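Local coordinates for protein RNA 2'-o-ribose methyltransferase (Thermus thermophilus, PDB 1IPA) that probably transfers a methyl group from S-adenosylmethionine to the 2'-hydroxyl of a ribose in RNA, at residues A[27-32]-A[157-162]; A[36-41]-A[61-66]; A[117-122]-A[135-140]. One frame throughout, in Å; residues are numbered along the deposited sequence.

Interaction 1 (A[27-32]-A[157-162]); sequences RRFLIE and QVIRNS
With CG set between its own backbone N and carbonyl carbon (chi1 64°), the Phe29 ring stands off strand 28-32 to meet Ile159, whose CG1 branch lies beside its backbone N and runs on almost straight (chi2 164°) to present CD1. That terminal methyl does the touching: Ile159 CD1 lies 3.8 Å from Phe29 CD1 and 3.9 Å from Phe29 CE1, so it straddles one ring bond, approaching the ring at a slant. The same methyl sits 3.9 Å from Leu30 O, a van der Waals approach to the strand backbone. The contact is dispersive throughout and buried.

Strand 28-32 is an edge of the mixed sheet in the eL30-like N-terminal domain, while helix 156-161 belongs to the knotted SPOUT-type methyltransferase part, so one isoleucine methyl from the catalytic domain packs on the sheet edge of the putative RNA-binding domain. Tyr154 and Phe167, both from the methyltransferase side, also meet the Phe29 ring, and Ala100 of the neighbouring strand touches it as well. At the far end of the strand, Glu32 turns its carboxylate to other partners: OE1 accepts from Val89 N, and OE2 bonds with Ala94 N and Ser88 OG.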
loop_
_atom_site.group_PDB
_atom_site.type_symbol
_atom_site.label_atom_id
_atom_site.label_comp_id
_atom_site.label_asym_id
_atom_site.label_seq_id
_atom_site.Cartn_x
_atom_site.Cartn_y
_atom_site.Cartn_z
ATOM N N ARG A 27 -3.624 14.503 -13.011
ATOM C CA ARG A 27 -3.896 13.087 -13.210
ATOM C C ARG A 27 -2.671 12.316 -13.685
ATOM O O ARG A 27 -2.762 11.468 -14.573
ATOM C CB ARG A 27 -5.046 12.900 -14.194
ATOM C CG ARG A 27 -6.368 13.349 -13.628
ATOM C CD ARG A 27 -7.479 13.229 -14.636
ATOM N NE ARG A 27 -8.699 13.858 -14.146
ATOM C CZ ARG A 27 -9.840 13.925 -14.827
ATOM N NH1 ARG A 27 -9.930 13.397 -16.044
ATOM N NH2 ARG A 27 -10.894 14.519 -14.281
ATOM N N ARG A 28 -1.527 12.609 -13.083
ATOM C CA ARG A 28 -0.292 11.923 -13.430
ATOM C C ARG A 28 0.564 11.680 -12.190
ATOM O O ARG A 28 0.434 12.386 -11.185
ATOM C CB ARG A 28 0.465 12.731 -14.477
ATOM C CG ARG A 28 -0.160 12.587 -15.850
ATOM C CD ARG A 28 0.435 13.525 -16.862
ATOM N NE ARG A 28 -0.064 13.224 -18.202
ATOM C CZ ARG A 28 -1.331 13.346 -18.581
ATOM N NH1 ARG A 28 -2.248 13.772 -17.723
ATOM N NH2 ARG A 28 -1.684 13.034 -19.821
ATOM N N PHE A 29 1.416 10.663 -12.253
ATOM C CA PHE A 29 2.280 10.335 -11.131
ATOM C C PHE A 29 3.508 9.573 -11.608
ATOM O O PHE A 29 3.505 8.974 -12.686
ATOM C CB PHE A 29 1.518 9.527 -10.057
ATOM C CG PHE A 29 1.031 8.179 -10.524
ATOM C CD1 PHE A 29 1.658 7.012 -10.090
ATOM C CD2 PHE A 29 -0.068 8.070 -11.380
ATOM C CE1 PHE A 29 1.205 5.759 -10.496
ATOM C CE2 PHE A 29 -0.528 6.813 -11.792
ATOM C CZ PHE A 29 0.115 5.656 -11.343
ATOM N N LEU A 30 4.556 9.617 -10.792
ATOM C CA LEU A 30 5.810 8.974 -11.112
ATOM C C LEU A 30 5.881 7.583 -10.524
ATOM O O LEU A 30 5.339 7.312 -9.447
ATOM C CB LEU A 30 6.971 9.813 -10.578
ATOM C CG LEU A 30 7.029 11.265 -11.053
ATOM C CD1 LEU A 30 7.944 12.068 -10.143
ATOM C CD2 LEU A 30 7.493 11.316 -12.496
ATOM N N ILE A 31 6.545 6.692 -11.247
ATOM C CA ILE A 31 6.704 5.334 -10.786
ATOM C C ILE A 31 8.184 4.963 -10.851
ATOM O O ILE A 31 8.716 4.673 -11.921
ATOM C CB ILE A 31 5.883 4.362 -11.644
ATOM C CG1 ILE A 31 4.407 4.802 -11.656
ATOM C CG2 ILE A 31 6.036 2.950 -11.102
ATOM C CD1 ILE A 31 3.478 3.910 -12.503
ATOM N N GLU A 32 8.840 4.993 -9.695
ATOM C CA GLU A 32 10.263 4.661 -9.572
ATOM C C GLU A 32 10.506 3.161 -9.331
ATOM O O GLU A 32 9.917 2.563 -8.427
ATOM C CB GLU A 32 10.878 5.484 -8.431
ATOM C CG GLU A 32 12.269 5.069 -7.982
ATOM C CD GLU A 32 12.953 6.133 -7.100
ATOM O OE1 GLU A 32 12.279 6.749 -6.239
ATOM O OE2 GLU A 32 14.175 6.345 -7.265
ATOM N N GLN A 157 5.724 7.317 -1.772
ATOM C CA GLN A 157 6.045 6.447 -0.637
ATOM C C GLN A 157 5.126 5.239 -0.510
ATOM O O GLN A 157 5.568 4.175 -0.101
ATOM C CB GLN A 157 6.085 7.221 0.693
ATOM C CG GLN A 157 5.198 8.443 0.784
ATOM C CD GLN A 157 5.727 9.625 -0.023
ATOM O OE1 GLN A 157 6.869 10.055 0.161
ATOM N NE2 GLN A 157 4.896 10.154 -0.914
ATOM N N VAL A 158 3.854 5.394 -0.862
ATOM C CA VAL A 158 2.929 4.269 -0.792
ATOM C C VAL A 158 3.349 3.262 -1.856
ATOM O O VAL A 158 3.306 2.058 -1.640
ATOM C CB VAL A 158 1.474 4.703 -1.066
ATOM C CG1 VAL A 158 0.561 3.499 -1.022
ATOM C CG2 VAL A 158 1.028 5.733 -0.029
ATOM N N ILE A 159 3.764 3.769 -3.010
ATOM C CA ILE A 159 4.202 2.913 -4.101
ATOM C C ILE A 159 5.500 2.163 -3.768
ATOM O O ILE A 159 5.595 0.965 -4.017
ATOM C CB ILE A 159 4.383 3.733 -5.414
ATOM C CG1 ILE A 159 3.002 4.090 -5.990
ATOM C CG2 ILE A 159 5.219 2.948 -6.418
ATOM C CD1 ILE A 159 3.026 5.203 -7.059
ATOM N N ARG A 160 6.496 2.846 -3.209
ATOM C CA ARG A 160 7.739 2.157 -2.879
ATOM C C ARG A 160 7.572 1.166 -1.722
ATOM O O ARG A 160 7.975 0.022 -1.835
ATOM C CB ARG A 160 8.865 3.133 -2.508
ATOM C CG ARG A 160 10.214 2.408 -2.446
ATOM C CD ARG A 160 11.238 2.989 -1.480
ATOM N NE ARG A 160 12.529 2.302 -1.636
ATOM C CZ ARG A 160 13.618 2.540 -0.905
ATOM N NH1 ARG A 160 13.600 3.458 0.059
ATOM N NH2 ARG A 160 14.738 1.861 -1.144
ATOM N N ASN A 161 6.980 1.597 -0.613
ATOM C CA ASN A 161 6.821 0.697 0.532
ATOM C C ASN A 161 5.893 -0.483 0.299
ATOM O O ASN A 161 5.941 -1.459 1.044
ATOM C CB ASN A 161 6.382 1.475 1.769
ATOM C CG ASN A 161 7.514 2.290 2.359
ATOM O OD1 ASN A 161 8.382 2.766 1.634
ATOM N ND2 ASN A 161 7.507 2.461 3.674
ATOM N N SER A 162 5.059 -0.401 -0.734
ATOM C CA SER A 162 4.159 -1.503 -1.053
ATOM C C SER A 162 4.782 -2.314 -2.174
ATOM O O SER A 162 4.216 -3.311 -2.611
ATOM C CB SER A 162 2.808 -0.981 -1.552
ATOM O OG SER A 162 2.910 -0.507 -2.891
#

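Interaction 2 (A[36-41]-A[61-66]); sequences EIERAL and EQQVYA
The helical segments 36-41 and 61-66 run in roughly the same direction, their axes 32° apart and 10.3 Å at closest approach, with Glu38 and Val64 level across the gap (their CA atoms 6.5 Å apart). Val64 contributes more buried surface to the contact than any other residue. Its CG1 methyl, anti to the backbone N (chi1 178°), comes up to the CG2 branch of Ile37 at 4.0 Å, the two side chains meeting at a slant. The other methyl, Val64 CG2, lies 4.5 Å from Glu38 CB, so the valine packs against the aliphatic root of the glutamate.

Further out, the side chains of Glu38 and Gln63 cross at about a right angle, with their carboxylate and amide planes turned 66° apart. Glu38 OE2 is 3.8 Å from Gln63 NE2 and likewise 3.8 Å from Gln63 OE1, too long for a hydrogen bond. Each group has its own partner: Glu38 OE1 makes a salt bridge with Arg35 NE one turn back, and Gln63 NE2 makes a weak hydrogen bond to Glu60 O. The layering is therefore apolar inside and polar outside. Beneath the apolar layer lies strand 96-101, with Leu96 touching both Ile37 and Val64: two helices side by side on one face of a mixed beta-sheet, as expected of the eL30-like alpha/beta fold of this domain.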
loop_
_atom_site.group_PDB
_atom_site.type_symbol
_atom_site.label_atom_id
_atom_site.label_comp_id
_atom_site.label_asym_id
_atom_site.label_seq_id
_atom_site.Cartn_x
_atom_site.Cartn_y
_atom_site.Cartn_z
ATOM N N GLU A 36 8.138 -1.965 -9.787
ATOM C CA GLU A 36 6.938 -1.160 -9.577
ATOM C C GLU A 36 6.340 -0.797 -10.935
ATOM O O GLU A 36 5.142 -0.920 -11.143
ATOM C CB GLU A 36 7.262 0.121 -8.805
ATOM C CG GLU A 36 7.671 -0.090 -7.355
ATOM C CD GLU A 36 8.969 -0.869 -7.219
ATOM O OE1 GLU A 36 9.806 -0.815 -8.150
ATOM O OE2 GLU A 36 9.159 -1.526 -6.174
ATOM N N ILE A 37 7.185 -0.356 -11.862
ATOM C CA ILE A 37 6.722 0.007 -13.196
ATOM C C ILE A 37 6.059 -1.191 -13.878
ATOM O O ILE A 37 5.010 -1.054 -14.512
ATOM C CB ILE A 37 7.892 0.515 -14.071
ATOM C CG1 ILE A 37 8.340 1.896 -13.584
ATOM C CG2 ILE A 37 7.479 0.556 -15.525
ATOM C CD1 ILE A 37 9.637 2.385 -14.189
ATOM N N GLU A 38 6.653 -2.369 -13.734
ATOM C CA GLU A 38 6.088 -3.559 -14.358
ATOM C C GLU A 38 4.721 -3.910 -13.797
ATOM O O GLU A 38 3.780 -4.154 -14.553
ATOM C CB GLU A 38 7.015 -4.751 -14.190
ATOM C CG GLU A 38 6.560 -5.945 -14.989
ATOM C CD GLU A 38 7.460 -7.130 -14.793
ATOM O OE1 GLU A 38 7.596 -7.562 -13.629
ATOM O OE2 GLU A 38 8.030 -7.624 -15.797
ATOM N N ARG A 39 4.606 -3.941 -12.472
ATOM C CA ARG A 39 3.328 -4.251 -11.840
ATOM C C ARG A 39 2.265 -3.253 -12.287
ATOM O O ARG A 39 1.095 -3.603 -12.419
ATOM C CB ARG A 39 3.455 -4.215 -10.321
ATOM C CG ARG A 39 4.393 -5.258 -9.755
ATOM C CD ARG A 39 4.729 -4.956 -8.292
ATOM N NE ARG A 39 5.721 -5.879 -7.745
ATOM C CZ ARG A 39 5.476 -7.156 -7.474
ATOM N NH1 ARG A 39 4.269 -7.658 -7.698
ATOM N NH2 ARG A 39 6.439 -7.933 -6.990
ATOM N N ALA A 40 2.674 -2.012 -12.528
ATOM C CA ALA A 40 1.735 -0.988 -12.964
ATOM C C ALA A 40 1.224 -1.330 -14.357
ATOM O O ALA A 40 0.043 -1.157 -14.659
ATOM C CB ALA A 40 2.402 0.384 -12.955
ATOM N N LEU A 41 2.122 -1.823 -15.200
ATOM C CA LEU A 41 1.764 -2.212 -16.559
ATOM C C LEU A 41 0.822 -3.404 -16.493
ATOM O O LEU A 41 -0.170 -3.467 -17.220
ATOM C CB LEU A 41 3.025 -2.569 -17.348
ATOM C CG LEU A 41 3.874 -1.339 -17.688
ATOM C CD1 LEU A 41 5.183 -1.755 -18.362
ATOM C CD2 LEU A 41 3.058 -0.412 -18.591
ATOM N N GLU A 61 15.951 -3.859 -14.857
ATOM C CA GLU A 61 15.524 -2.599 -15.446
ATOM C C GLU A 61 15.605 -2.671 -16.965
ATOM O O GLU A 61 14.859 -1.998 -17.672
ATOM C CB GLU A 61 16.398 -1.458 -14.932
ATOM C CG GLU A 61 16.029 -1.000 -13.546
ATOM C CD GLU A 61 17.082 -0.108 -12.933
ATOM O OE1 GLU A 61 16.804 0.515 -11.893
ATOM O OE2 GLU A 61 18.195 -0.035 -13.488
ATOM N N GLN A 62 16.512 -3.507 -17.459
ATOM C CA GLN A 62 16.701 -3.670 -18.893
ATOM C C GLN A 62 15.554 -4.453 -19.541
ATOM O O GLN A 62 15.100 -4.105 -20.633
ATOM C CB GLN A 62 18.036 -4.375 -19.165
ATOM C CG GLN A 62 18.564 -4.187 -20.582
ATOM C CD GLN A 62 18.908 -2.733 -20.894
ATOM O OE1 GLN A 62 19.727 -2.110 -20.205
ATOM N NE2 GLN A 62 18.286 -2.187 -21.940
ATOM N N GLN A 63 15.083 -5.507 -18.879
ATOM C CA GLN A 63 13.989 -6.287 -19.442
ATOM C C GLN A 63 12.663 -5.542 -19.331
ATOM O O GLN A 63 11.761 -5.764 -20.136
ATOM C CB GLN A 63 13.896 -7.676 -18.788
ATOM C CG GLN A 63 13.614 -7.721 -17.288
ATOM C CD GLN A 63 12.128 -7.705 -16.946
ATOM O OE1 GLN A 63 11.295 -8.196 -17.704
ATOM N NE2 GLN A 63 11.798 -7.161 -15.782
ATOM N N VAL A 64 12.542 -4.661 -18.342
ATOM C CA VAL A 64 11.319 -3.880 -18.193
ATOM C C VAL A 64 11.350 -2.807 -19.272
ATOM O O VAL A 64 10.336 -2.520 -19.904
ATOM C CB VAL A 64 11.218 -3.182 -16.818
ATOM C CG1 VAL A 64 9.949 -2.342 -16.761
ATOM C CG2 VAL A 64 11.198 -4.212 -15.712
ATOM N N TYR A 65 12.529 -2.226 -19.473
ATOM C CA TYR A 65 12.727 -1.191 -20.479
ATOM C C TYR A 65 12.407 -1.778 -21.849
ATOM O O TYR A 65 11.753 -1.141 -22.675
ATOM C CB TYR A 65 14.179 -0.706 -20.459
ATOM C CG TYR A 65 14.479 0.454 -21.393
ATOM C CD1 TYR A 65 15.794 0.876 -21.606
ATOM C CD2 TYR A 65 13.454 1.146 -22.045
ATOM C CE1 TYR A 65 16.082 1.956 -22.441
ATOM C CE2 TYR A 65 13.729 2.228 -22.884
ATOM C CZ TYR A 65 15.046 2.627 -23.075
ATOM O OH TYR A 65 15.325 3.702 -23.889
ATOM N N ALA A 66 12.874 -2.999 -22.082
ATOM C CA ALA A 66 12.628 -3.671 -23.348
ATOM C C ALA A 66 11.130 -3.827 -23.593
ATOM O O ALA A 66 10.630 -3.494 -24.666
ATOM C CB ALA A 66 13.299 -5.036 -23.351
#

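Interaction 3 (A[117-122]-A[135-140]); sequences LILVAV and RSADAA
Leu119 of strand 117-122 packs on Ala137 of helix 127-140 inside a beta-alpha-beta unit, the strand-helix-strand crossover that carries the chain on to strand 144-148 in the parallel, Rossmann-like sheet of the methyltransferase domain. Starting from the strand, Leu119 CB lies 4.8 Å from Ala137 CB, not yet in contact. CG stands anti to the backbone N (chi1 173°), at 5.2 Å from the same Ala137 CB. The branches then part company: CD1 bends off and ends 6.2 Å from Ala137 CB, whereas CD2 continues the extended line from CA and closes to 4.1 Å. Within this pair a single methyl meets a single methyl. Val145, on the next strand of the sheet, touches Ala137 too, while Ala250 of helix 246-261 touches Leu119.

The pairing recurs more loosely two residues back along the strand and one helical turn on. Leu117 and Ala140 both direct their CB atoms at the opposite segment, but the backbones stand farther apart there, with their CA atoms at 9.1 Å against 7.2 Å for Leu119 and Ala137. Helix 246-261 lies alongside, its Ala257 meeting Leu117 and its Leu254 meeting Ala140. A hydrogen bond between Ser136 OG and Ser247 O also joins helix 246-261 to helix 127-140. The Leu117 side chain reaches the latter through its CD2 methyl, which approaches a backbone atom, Ala140 O, at 4.4 Å.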
loop_
_atom_site.group_PDB
_atom_site.type_symbol
_atom_site.label_atom_id
_atom_site.label_comp_id
_atom_site.label_asym_id
_atom_site.label_seq_id
_atom_site.Cartn_x
_atom_site.Cartn_y
_atom_site.Cartn_z
ATOM N N LEU A 117 -10.630 -12.515 3.365
ATOM C CA LEU A 117 -9.729 -12.194 4.465
ATOM C C LEU A 117 -9.530 -10.683 4.324
ATOM O O LEU A 117 -8.900 -10.212 3.385
ATOM C CB LEU A 117 -8.392 -12.927 4.322
ATOM C CG LEU A 117 -7.325 -12.551 5.357
ATOM C CD1 LEU A 117 -7.836 -12.810 6.775
ATOM C CD2 LEU A 117 -6.062 -13.351 5.087
ATOM N N ILE A 118 -10.086 -9.932 5.263
ATOM C CA ILE A 118 -10.029 -8.483 5.223
ATOM C C ILE A 118 -9.246 -7.843 6.361
ATOM O O ILE A 118 -9.410 -8.202 7.528
ATOM C CB ILE A 118 -11.470 -7.911 5.213
ATOM C CG1 ILE A 118 -12.147 -8.262 3.884
ATOM C CG2 ILE A 118 -11.455 -6.413 5.427
ATOM C CD1 ILE A 118 -13.650 -8.147 3.912
ATOM N N LEU A 119 -8.394 -6.885 6.012
ATOM C CA LEU A 119 -7.612 -6.179 7.015
ATOM C C LEU A 119 -8.165 -4.776 7.172
ATOM O O LEU A 119 -8.272 -4.044 6.202
ATOM C CB LEU A 119 -6.139 -6.089 6.603
ATOM C CG LEU A 119 -5.256 -5.222 7.511
ATOM C CD1 LEU A 119 -5.229 -5.835 8.895
ATOM C CD2 LEU A 119 -3.843 -5.127 6.944
ATOM N N VAL A 120 -8.531 -4.408 8.390
ATOM C CA VAL A 120 -9.039 -3.069 8.640
ATOM C C VAL A 120 -7.960 -2.311 9.408
ATOM O O VAL A 120 -7.631 -2.662 10.541
ATOM C CB VAL A 120 -10.342 -3.100 9.476
ATOM C CG1 VAL A 120 -10.858 -1.688 9.695
ATOM C CG2 VAL A 120 -11.400 -3.925 8.761
ATOM N N ALA A 121 -7.394 -1.286 8.782
ATOM C CA ALA A 121 -6.359 -0.496 9.426
ATOM C C ALA A 121 -6.954 0.810 9.935
ATOM O O ALA A 121 -7.566 1.566 9.181
ATOM C CB ALA A 121 -5.224 -0.226 8.451
ATOM N N VAL A 122 -6.769 1.063 11.225
ATOM C CA VAL A 122 -7.298 2.259 11.875
ATOM C C VAL A 122 -6.185 3.206 12.322
ATOM O O VAL A 122 -5.205 2.776 12.935
ATOM C CB VAL A 122 -8.131 1.874 13.127
ATOM C CG1 VAL A 122 -8.674 3.125 13.800
ATOM C CG2 VAL A 122 -9.258 0.918 12.734
ATOM N N ARG A 135 1.702 -4.305 1.563
ATOM C CA ARG A 135 2.632 -5.337 1.151
ATOM C C ARG A 135 2.403 -6.592 1.994
ATOM O O ARG A 135 2.379 -7.705 1.467
ATOM C CB ARG A 135 4.059 -4.823 1.326
ATOM C CG ARG A 135 5.146 -5.724 0.787
ATOM C CD ARG A 135 6.473 -5.016 0.954
ATOM N NE ARG A 135 7.616 -5.801 0.517
ATOM C CZ ARG A 135 8.874 -5.405 0.670
ATOM N NH1 ARG A 135 9.134 -4.237 1.252
ATOM N NH2 ARG A 135 9.871 -6.173 0.245
ATOM N N SER A 136 2.234 -6.413 3.302
ATOM C CA SER A 136 1.984 -7.546 4.196
ATOM C C SER A 136 0.630 -8.185 3.898
ATOM O O SER A 136 0.502 -9.400 3.910
ATOM C CB SER A 136 2.009 -7.105 5.662
ATOM O OG SER A 136 3.328 -6.838 6.089
ATOM N N ALA A 137 -0.377 -7.358 3.641
ATOM C CA ALA A 137 -1.707 -7.868 3.340
ATOM C C ALA A 137 -1.719 -8.636 2.006
ATOM O O ALA A 137 -2.420 -9.640 1.852
ATOM C CB ALA A 137 -2.692 -6.728 3.298
ATOM N N ASP A 138 -0.933 -8.168 1.048
ATOM C CA ASP A 138 -0.864 -8.822 -0.254
ATOM C C ASP A 138 -0.183 -10.188 -0.141
ATOM O O ASP A 138 -0.648 -11.177 -0.709
ATOM C CB ASP A 138 -0.085 -7.950 -1.241
ATOM C CG ASP A 138 0.316 -8.706 -2.496
ATOM O OD1 ASP A 138 -0.494 -8.779 -3.445
ATOM O OD2 ASP A 138 1.444 -9.244 -2.526
ATOM N N ALA A 139 0.921 -10.227 0.596
ATOM C CA ALA A 139 1.679 -11.454 0.777
ATOM C C ALA A 139 0.848 -12.534 1.466
ATOM O O ALA A 139 0.904 -13.707 1.094
ATOM C CB ALA A 139 2.937 -11.170 1.580
ATOM N N ALA A 140 0.077 -12.126 2.470
ATOM C CA ALA A 140 -0.756 -13.054 3.223
ATOM C C ALA A 140 -1.968 -13.505 2.419
ATOM O O ALA A 140 -2.573 -14.528 2.724
ATOM C CB ALA A 140 -1.204 -12.407 4.529
#

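How the interactions relate
Interaction 1 is the bridge of the three, and both others lie within the chain loop it closes. Interaction 2, its centre about 14 Å from that of interaction 1, belongs to the N-terminal domain: Ile31 CD1 packs there on Ala40 CB at 3.7 Å, while Ile159 CG2, 4.0 Å from Glu36 CG, brings helix 34-42 into the interface. Interaction 3 lies in the methyltransferase domain, its centre about 19 Å from that of interaction 1; Asn161 O comes 3.6 Å from Arg135 CD. Interactions 2 and 3 do not touch, with nearest atoms about 6 Å apart. The active site is built on the deep trefoil knot, in the domain that contains interaction 3.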